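Local coordinates for Tol-Pal system protein TolB (Acinetobacter baumannii, PDB 7MX5), which is the periplasmic component of the Tol-Pal system and probably contributes to outer membrane invagination during cell division and to outer membrane integrity, at residues Tyr241-Asp244 with Gln249-Arg252. Residues are numbered along the deposited sequence; the frame is centred on the assembly and turned at random.
Sequences YQMD and QVKR
Y241 and R252 face each other as a non-hydrogen-bonded pair of the antiparallel hairpin formed by strands 239-244 and 249-252. The tyrosine turns its CG anti to the carbonyl carbon (chi1 -67°), which carries CD2 and CE2 toward the partner strand, and CE2 comes within 3.3 Å of R252 CB, obliquely to the ring. It is thus the aliphatic root of the arginine that meets the ring; the rest of the side chain leads away, and its NH2 bonds to the carbonyl of T254. On the same face, M243 and V250 lie side by side, with M243 CG 3.5 Å from V250 CG1 and the bent methionine chain bringing CE to 3.7 Å from that same methyl CG1. M243 also packs on I209 and T210 of strand 206-211, and V250 on F230.

Backbone bonding is sparse. The amide of D244 donates to Q249 O over 3.1 Å, approaching 29° off the carbonyl plane, and M243 CA adds a CA-H...O contact to that oxygen. Q242 N to K251 O is nearly straight at 170° but weak, at 3.4 Å.

Strand 249-252 is the outermost of its four-stranded propeller blade, and strand 239-244 joins it to 227-232. One sound and one weak backbone bond are accompanied by close carbon-carbon packing on the face of Y241, M243, V250 and R252, so the edge strand is held to its neighbour by both.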
# COMPACT_ATOMS: atom_id res chain seq x y z
N TYR A 241 -1.55 14.58 -19.39
CA TYR A 241 -2.58 14.26 -20.36
C TYR A 241 -3.63 13.37 -19.72
O TYR A 241 -3.32 12.56 -18.83
CB TYR A 241 -1.98 13.54 -21.58
CG TYR A 241 -1.05 14.39 -22.42
CD1 TYR A 241 0.29 14.52 -22.09
CD2 TYR A 241 -1.52 15.09 -23.52
CE1 TYR A 241 1.14 15.30 -22.84
CE2 TYR A 241 -0.67 15.86 -24.29
CZ TYR A 241 0.65 15.97 -23.94
OH TYR A 241 1.49 16.75 -24.70
N GLN A 242 -4.87 13.51 -20.16
CA GLN A 242 -5.95 12.62 -19.76
C GLN A 242 -6.40 11.80 -20.96
O GLN A 242 -6.69 12.36 -22.03
CB GLN A 242 -7.14 13.38 -19.18
CG GLN A 242 -8.16 12.46 -18.53
CD GLN A 242 -9.37 13.19 -17.97
OE1 GLN A 242 -9.54 14.39 -18.19
NE2 GLN A 242 -10.21 12.46 -17.24
N MET A 243 -6.45 10.49 -20.79
CA MET A 243 -6.91 9.59 -21.83
C MET A 243 -8.33 9.12 -21.53
O MET A 243 -8.69 8.92 -20.38
CB MET A 243 -6.00 8.38 -21.97
CG MET A 243 -5.99 7.80 -23.37
SD MET A 243 -5.27 6.16 -23.46
CE MET A 243 -4.18 6.38 -24.86
N ASP A 244 -9.12 8.95 -22.59
CA ASP A 244 -10.42 8.30 -22.50
C ASP A 244 -10.25 6.87 -22.99
O ASP A 244 -9.82 6.64 -24.12
CB ASP A 244 -11.46 9.05 -23.33
CG ASP A 244 -12.79 8.33 -23.39
OD1 ASP A 244 -13.17 7.69 -22.38
OD2 ASP A 244 -13.45 8.40 -24.44
N GLN A 249 -8.71 8.52 -26.93
CA GLN A 249 -8.70 9.96 -27.08
C GLN A 249 -7.79 10.70 -26.09
O GLN A 249 -8.11 10.78 -24.91
CB GLN A 249 -10.12 10.50 -26.95
CG GLN A 249 -10.25 11.99 -27.23
CD GLN A 249 -11.69 12.45 -27.26
OE1 GLN A 249 -12.62 11.64 -27.16
NE2 GLN A 249 -11.89 13.76 -27.40
N VAL A 250 -6.67 11.28 -26.56
CA VAL A 250 -5.74 11.99 -25.68
C VAL A 250 -5.80 13.49 -25.95
O VAL A 250 -5.79 13.93 -27.10
CB VAL A 250 -4.28 11.48 -25.82
CG1 VAL A 250 -4.16 10.09 -25.23
CG2 VAL A 250 -3.83 11.49 -27.27
N LYS A 251 -5.85 14.28 -24.87
CA LYS A 251 -5.77 15.73 -24.97
C LYS A 251 -5.23 16.28 -23.65
O LYS A 251 -5.55 15.75 -22.58
CB LYS A 251 -7.12 16.36 -25.32
CG LYS A 251 -7.08 17.22 -26.58
CD LYS A 251 -6.11 18.39 -26.42
CE LYS A 251 -4.89 18.25 -27.33
NZ LYS A 251 -4.75 19.41 -28.25
N ARG A 252 -4.44 17.34 -23.74
CA ARG A 252 -3.58 17.77 -22.65
C ARG A 252 -4.30 18.70 -21.68
O ARG A 252 -5.35 19.26 -21.97
CB ARG A 252 -2.34 18.47 -23.21
CG ARG A 252 -2.59 19.81 -23.86
CD ARG A 252 -1.34 20.65 -23.78
NE ARG A 252 -1.17 21.22 -22.45
CZ ARG A 252 -1.43 22.48 -22.14
NH1 ARG A 252 -1.83 23.35 -23.05
NH2 ARG A 252 -1.27 22.88 -20.88